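Local coordinates for protein tRNA (uracil(54)-C(5))-methyltransferase (Pyrococcus abyssi, PDB 2JJQ) that catalyses the S-adenosyl-L-methionine-dependent methylation of uridine 54 in tRNA to 5-methyluridine and probably carries a 4Fe-4S cluster, at residues S228-V233 with G250-R255; D259-L264 with E333-D338. All blocks are in the same frame, centred on the assembly; numbering follows the deposited sequence.

Contact 1 of 2, residues S228-V233 with G250-R255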
loop_
_atom_site.group_PDB
_atom_site.type_symbol
_atom_site.label_atom_id
_atom_site.label_comp_id
_atom_site.label_asym_id
_atom_site.label_seq_id
_atom_site.Cartn_x
_atom_site.Cartn_y
_atom_site.Cartn_z
ATOM N N SER A 228 -8.659 -16.101 11.708
ATOM C CA SER A 228 -9.920 -15.359 11.488
ATOM C C SER A 228 -10.430 -15.721 10.074
ATOM O O SER A 228 -9.622 -15.716 9.115
ATOM C CB SER A 228 -9.650 -13.831 11.603
ATOM O OG SER A 228 -10.810 -13.068 11.301
ATOM N N ILE A 229 -11.714 -16.100 9.940
ATOM C CA ILE A 229 -12.357 -16.278 8.647
ATOM C C ILE A 229 -13.553 -15.323 8.606
ATOM O O ILE A 229 -14.357 -15.302 9.520
ATOM C CB ILE A 229 -12.881 -17.695 8.444
ATOM C CG1 ILE A 229 -11.743 -18.709 8.571
ATOM C CG2 ILE A 229 -13.623 -17.751 7.078
ATOM C CD1 ILE A 229 -12.253 -20.131 8.925
ATOM N N TYR A 230 -13.648 -14.509 7.568
ATOM C CA TYR A 230 -14.723 -13.564 7.418
ATOM C C TYR A 230 -15.473 -13.877 6.132
ATOM O O TYR A 230 -14.869 -14.369 5.148
ATOM C CB TYR A 230 -14.163 -12.162 7.274
ATOM C CG TYR A 230 -14.155 -11.382 8.572
ATOM C CD1 TYR A 230 -15.223 -10.515 8.897
ATOM C CD2 TYR A 230 -13.111 -11.498 9.451
ATOM C CE1 TYR A 230 -15.236 -9.790 10.050
ATOM C CE2 TYR A 230 -13.103 -10.760 10.633
ATOM C CZ TYR A 230 -14.159 -9.882 10.921
ATOM O OH TYR A 230 -14.146 -9.144 12.110
ATOM N N TRP A 231 -16.777 -13.619 6.170
ATOM C CA TRP A 231 -17.624 -13.580 4.999
ATOM C C TRP A 231 -18.189 -12.166 4.888
ATOM O O TRP A 231 -18.818 -11.691 5.825
ATOM C CB TRP A 231 -18.764 -14.596 5.155
ATOM C CG TRP A 231 -19.787 -14.531 4.064
ATOM C CD1 TRP A 231 -19.625 -14.081 2.760
ATOM C CD2 TRP A 231 -21.148 -14.919 4.189
ATOM N NE1 TRP A 231 -20.831 -14.194 2.070
ATOM C CE2 TRP A 231 -21.782 -14.691 2.931
ATOM C CE3 TRP A 231 -21.888 -15.508 5.230
ATOM C CZ2 TRP A 231 -23.128 -15.024 2.703
ATOM C CZ3 TRP A 231 -23.237 -15.796 5.010
ATOM C CH2 TRP A 231 -23.840 -15.551 3.761
ATOM N N SER A 232 -17.953 -11.498 3.752
ATOM C CA SER A 232 -18.428 -10.151 3.499
ATOM C C SER A 232 -19.263 -10.210 2.218
ATOM O O SER A 232 -18.940 -10.942 1.309
ATOM C CB SER A 232 -17.279 -9.174 3.276
ATOM O OG SER A 232 -16.413 -9.127 4.409
ATOM N N VAL A 233 -20.313 -9.415 2.164
ATOM C CA VAL A 233 -21.210 -9.394 1.016
ATOM C C VAL A 233 -21.138 -8.010 0.400
ATOM O O VAL A 233 -21.462 -6.990 1.031
ATOM C CB VAL A 233 -22.652 -9.750 1.375
ATOM C CG1 VAL A 233 -23.547 -9.558 0.148
ATOM C CG2 VAL A 233 -22.733 -11.174 1.856
ATOM N N GLY A 250 -13.738 -17.521 14.446
ATOM C CA GLY A 250 -12.425 -17.297 15.053
ATOM C C GLY A 250 -12.331 -15.861 15.512
ATOM O O GLY A 250 -13.304 -15.301 16.011
ATOM N N LYS A 251 -11.151 -15.253 15.363
ATOM C CA LYS A 251 -10.917 -13.940 15.951
ATOM C C LYS A 251 -11.612 -12.829 15.175
ATOM O O LYS A 251 -11.646 -12.843 13.933
ATOM C CB LYS A 251 -9.409 -13.634 15.994
ATOM C CG LYS A 251 -8.605 -14.544 16.881
ATOM C CD LYS A 251 -7.124 -14.158 16.911
ATOM C CE LYS A 251 -6.247 -15.407 17.200
ATOM N NZ LYS A 251 -5.128 -15.178 18.172
ATOM N N GLU A 252 -12.198 -11.888 15.898
ATOM C CA GLU A 252 -12.812 -10.763 15.227
ATOM C C GLU A 252 -11.710 -9.935 14.521
ATOM O O GLU A 252 -11.931 -9.366 13.458
ATOM C CB GLU A 252 -13.547 -9.888 16.217
ATOM C CG GLU A 252 -14.337 -8.792 15.562
ATOM C CD GLU A 252 -15.027 -7.903 16.551
ATOM O OE1 GLU A 252 -14.684 -7.955 17.736
ATOM O OE2 GLU A 252 -15.903 -7.100 16.117
ATOM N N PHE A 253 -10.534 -9.863 15.128
ATOM C CA PHE A 253 -9.429 -9.085 14.497
ATOM C C PHE A 253 -8.172 -9.919 14.573
ATOM O O PHE A 253 -7.968 -10.632 15.575
ATOM C CB PHE A 253 -9.110 -7.774 15.235
ATOM C CG PHE A 253 -10.246 -6.863 15.410
ATOM C CD1 PHE A 253 -10.551 -5.943 14.436
ATOM C CD2 PHE A 253 -11.013 -6.908 16.570
ATOM C CE1 PHE A 253 -11.642 -5.031 14.605
ATOM C CE2 PHE A 253 -12.081 -6.006 16.735
ATOM C CZ PHE A 253 -12.378 -5.093 15.776
ATOM N N ILE A 254 -7.316 -9.868 13.553
ATOM C CA ILE A 254 -5.944 -10.312 13.829
ATOM C C ILE A 254 -5.060 -9.116 14.199
ATOM O O ILE A 254 -5.506 -7.958 14.149
ATOM C CB ILE A 254 -5.314 -11.100 12.655
ATOM C CG1 ILE A 254 -5.215 -10.204 11.405
ATOM C CG2 ILE A 254 -6.194 -12.417 12.410
ATOM C CD1 ILE A 254 -4.344 -10.837 10.251
ATOM N N ARG A 255 -3.824 -9.409 14.570
ATOM C CA ARG A 255 -2.916 -8.324 14.906
ATOM C C ARG A 255 -1.645 -8.367 14.088
ATOM O O ARG A 255 -1.114 -9.441 13.735
ATOM C CB ARG A 255 -2.469 -8.389 16.364
ATOM C CG ARG A 255 -3.539 -8.055 17.368
ATOM C CD ARG A 255 -3.022 -8.329 18.790
ATOM N NE ARG A 255 -4.151 -8.169 19.742
ATOM C CZ ARG A 255 -4.048 -7.627 20.968
ATOM N NH1 ARG A 255 -2.879 -7.172 21.430
ATOM N NH2 ARG A 255 -5.116 -7.535 21.744
HETATM O O HOH W 1 -16.166 -7.542 12.666
#

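Contact 2 of 2, residues D259-L264 with E333-D338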
loop_
_atom_site.group_PDB
_atom_site.type_symbol
_atom_site.label_atom_id
_atom_site.label_comp_id
_atom_site.label_asym_id
_atom_site.label_seq_id
_atom_site.Cartn_x
_atom_site.Cartn_y
_atom_site.Cartn_z
ATOM N N ASP A 259 7.562 -3.617 16.338
ATOM C CA ASP A 259 8.332 -3.590 17.588
ATOM C C ASP A 259 7.445 -4.092 18.760
ATOM O O ASP A 259 7.075 -5.296 18.810
ATOM C CB ASP A 259 8.943 -2.209 17.805
ATOM C CG ASP A 259 10.079 -1.909 16.828
ATOM O OD1 ASP A 259 10.731 -2.859 16.315
ATOM O OD2 ASP A 259 10.336 -0.717 16.555
ATOM N N ASP A 260 7.066 -3.210 19.689
ATOM C CA ASP A 260 6.225 -3.639 20.804
ATOM C C ASP A 260 4.789 -3.122 20.694
ATOM O O ASP A 260 4.046 -3.117 21.701
ATOM C CB ASP A 260 6.830 -3.158 22.117
ATOM C CG ASP A 260 7.065 -1.642 22.168
ATOM O OD1 ASP A 260 7.040 -0.937 21.145
ATOM O OD2 ASP A 260 7.318 -1.141 23.282
ATOM N N VAL A 261 4.412 -2.589 19.521
ATOM C CA VAL A 261 3.082 -1.973 19.419
ATOM C C VAL A 261 2.163 -2.854 18.574
ATOM O O VAL A 261 2.569 -3.213 17.455
ATOM C CB VAL A 261 3.227 -0.567 18.774
ATOM C CG1 VAL A 261 1.879 0.063 18.608
ATOM C CG2 VAL A 261 4.170 0.324 19.655
ATOM N N ASP A 262 0.975 -3.218 19.084
ATOM C CA ASP A 262 0.054 -4.093 18.356
ATOM C C ASP A 262 -0.961 -3.217 17.606
ATOM O O ASP A 262 -1.313 -2.125 18.089
ATOM C CB ASP A 262 -0.696 -4.989 19.338
ATOM C CG ASP A 262 0.129 -6.179 19.816
ATOM O OD1 ASP A 262 1.215 -6.473 19.266
ATOM O OD2 ASP A 262 -0.360 -6.846 20.737
ATOM N N TYR A 263 -1.413 -3.694 16.446
ATOM C CA TYR A 263 -2.395 -3.014 15.633
ATOM C C TYR A 263 -3.407 -4.050 15.178
ATOM O O TYR A 263 -3.018 -5.068 14.582
ATOM C CB TYR A 263 -1.776 -2.390 14.395
ATOM C CG TYR A 263 -0.725 -1.341 14.687
ATOM C CD1 TYR A 263 -1.096 -0.025 14.880
ATOM C CD2 TYR A 263 0.630 -1.678 14.797
ATOM C CE1 TYR A 263 -0.146 0.956 15.154
ATOM C CE2 TYR A 263 1.626 -0.677 15.070
ATOM C CZ TYR A 263 1.198 0.636 15.222
ATOM O OH TYR A 263 2.093 1.651 15.464
ATOM N N LEU A 264 -4.679 -3.760 15.419
ATOM C CA LEU A 264 -5.763 -4.656 15.039
ATOM C C LEU A 264 -6.004 -4.543 13.564
ATOM O O LEU A 264 -6.010 -3.424 13.024
ATOM C CB LEU A 264 -7.061 -4.246 15.768
ATOM C CG LEU A 264 -6.857 -4.452 17.289
ATOM C CD1 LEU A 264 -8.022 -3.709 18.049
ATOM C CD2 LEU A 264 -6.777 -5.925 17.699
ATOM N N GLU A 333 -6.528 1.232 23.135
ATOM C CA GLU A 333 -6.956 0.381 24.229
ATOM C C GLU A 333 -6.057 -0.863 24.382
ATOM O O GLU A 333 -5.589 -1.156 25.487
ATOM C CB GLU A 333 -8.445 -0.002 24.062
ATOM C CG GLU A 333 -9.432 1.192 24.257
ATOM C CD GLU A 333 -10.810 1.010 23.529
ATOM O OE1 GLU A 333 -11.120 -0.111 23.058
ATOM O OE2 GLU A 333 -11.562 2.019 23.430
ATOM N N ILE A 334 -5.853 -1.620 23.297
ATOM C CA ILE A 334 -5.094 -2.841 23.404
ATOM C C ILE A 334 -3.611 -2.618 23.739
ATOM O O ILE A 334 -2.926 -3.539 24.255
ATOM C CB ILE A 334 -5.165 -3.734 22.151
ATOM C CG1 ILE A 334 -4.492 -3.058 20.957
ATOM C CG2 ILE A 334 -6.636 -4.144 21.842
ATOM C CD1 ILE A 334 -4.153 -4.056 19.845
ATOM N N ASN A 335 -3.089 -1.426 23.426
ATOM C CA ASN A 335 -1.693 -1.123 23.802
ATOM C C ASN A 335 -1.532 -0.385 25.129
ATOM O O ASN A 335 -0.385 -0.127 25.552
ATOM C CB ASN A 335 -1.059 -0.244 22.719
ATOM C CG ASN A 335 -0.788 -1.020 21.480
ATOM O OD1 ASN A 335 0.139 -1.855 21.444
ATOM N ND2 ASN A 335 -1.588 -0.793 20.450
ATOM N N ASN A 336 -2.657 -0.026 25.741
ATOM C CA ASN A 336 -2.649 0.580 27.071
ATOM C C ASN A 336 -1.861 1.873 27.079
ATOM O O ASN A 336 -1.022 2.113 27.982
ATOM C CB ASN A 336 -2.040 -0.411 28.060
ATOM C CG ASN A 336 -2.938 -1.624 28.273
ATOM O OD1 ASN A 336 -2.500 -2.789 28.171
ATOM N ND2 ASN A 336 -4.225 -1.358 28.525
ATOM N N VAL A 337 -2.109 2.701 26.058
ATOM C CA VAL A 337 -1.469 4.005 25.975
ATOM C C VAL A 337 -2.561 5.061 26.120
ATOM O O VAL A 337 -3.764 4.747 26.145
ATOM C CB VAL A 337 -0.683 4.206 24.620
ATOM C CG1 VAL A 337 0.529 3.287 24.532
ATOM C CG2 VAL A 337 -1.631 3.979 23.427
ATOM N N ASP A 338 -2.140 6.308 26.258
ATOM C CA ASP A 338 -3.085 7.394 26.457
ATOM C C ASP A 338 -2.904 8.350 25.302
ATOM O O ASP A 338 -2.018 9.187 25.332
ATOM C CB ASP A 338 -2.796 8.108 27.788
ATOM C CG ASP A 338 -3.850 9.164 28.137
ATOM O OD1 ASP A 338 -4.596 9.587 27.248
ATOM O OD2 ASP A 338 -3.949 9.594 29.306
HETATM O O HOH W 2 1.726 -2.508 23.393
#

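Contact 1 of 2, residues S228-V233 with G250-R255
At the edge of the Tyr-230 ring, the backbone O of Glu-252 and a water flank the hydroxyl, both in the ring plane. One face of a second ring, that of Phe-253, carries CG of its neighbour Glu-252, offset toward the rim. The setting is the end of an antiparallel pair in a five-stranded mixed sheet. Strand 228-233 lies between strands 206-212 and 244-250. Ser-228 and Gly-250 form a non-hydrogen-bonded pair, with CA atoms 4.8 Å apart. Beyond Gly-250 the chain leaves the sheet edge and runs on to strand 254-258 of a separate two-stranded sheet. Gly-250 has a positive phi of 83°, at the point where the chain turns off.

Two hydroxyls hold the carbonyls of this departing loop. Ser-228 OG, anti to its own N (chi1 176°), donates to Lys-251 O at 2.8 Å. It meets the oxygen nearly end-on, with a C=O...donor angle of 160°. On the other side of Ser-228 CB, Ile-254 CG2 packs at 3.8 Å. Lys-251 NZ forms a salt bridge with Glu-205, so its charge is engaged away from Tyr-230.

The phenol is also gripped by water. The water donates to Tyr-230 OH at 2.6 Å and weakly to Glu-252 OE2. Glu-252 has an extended chain, and its carboxylate lies 23° from the plane of the phenol ring. The Phe-248 ring also meets that of Tyr-230. The phenol's own proton goes to Glu-252 O: Tyr-230 OH sits 2.6 Å from that oxygen, in the carbonyl plane and on a lone pair.

Contact 2 of 2, residues D259-L264 with E333-D338
Strand 261-264 passes the C-terminal end of helix 322-335, and the backbones come closest at Asp-262 and Asn-335, with CA atoms 6.4 Å apart. Asn-336 follows with positive phi (60°) and closes the helix in a Schellman motif. These elements belong to the class I-like methyltransferase region.

The side-chain amide of Asn-335 pairs with the backbone of Asp-262 like a neighbouring strand would. Its OD1 accepts from Asp-262 N at 2.9 Å, on a lone pair in the carbonyl plane. Its ND2 donates to Asp-262 O at 2.7 Å, nearly straight at 177°. A water bridges OD1 to Asp-260 O. ND2 also bonds Asn-331 O, one turn back in the helix. Next to the amide along the helix, Ile-334 CD1 lies 3.6 Å from Asp-262 CB and 3.7 Å from Leu-264 CG. Ile-334 and Leu-264 meet tip to tip. Asp-262 OD1 forms a salt bridge with Arg-257.

With two bonds to one residue and a third within its helix, the Asn-335 amide is fixed in rotation. The backbone N-H and C=O of buried Asp-262 are thus both satisfied by one side chain of the helix end, while Asn-331 OD1 takes the N-H of Leu-264.

How the contacts relate
Contacts 1 and 2 follow each other along the chain and are joined by the two-stranded sheet 254-258/261-265. Both are largely buried, with exposed residues at the margin of contact 1. In contact 1, side-chain hydroxyls hold loop carbonyls where the chain leaves the five-stranded sheet. In contact 2, a side-chain amide holds a strand backbone against a helix end, backed by aliphatic packing. Arg-255 links them: its NH1 meets Asp-262 OD2 at 2.6 Å in a salt bridge, and its NH2 packs on Ile-334. Phe-253 adds a touch on Leu-264. The Tyr-263 side chain is about 8 Å from bound S-adenosyl-L-homocysteine, and its OH bonds Thr-303 O in the cofactor site; contact 1 lies away from it.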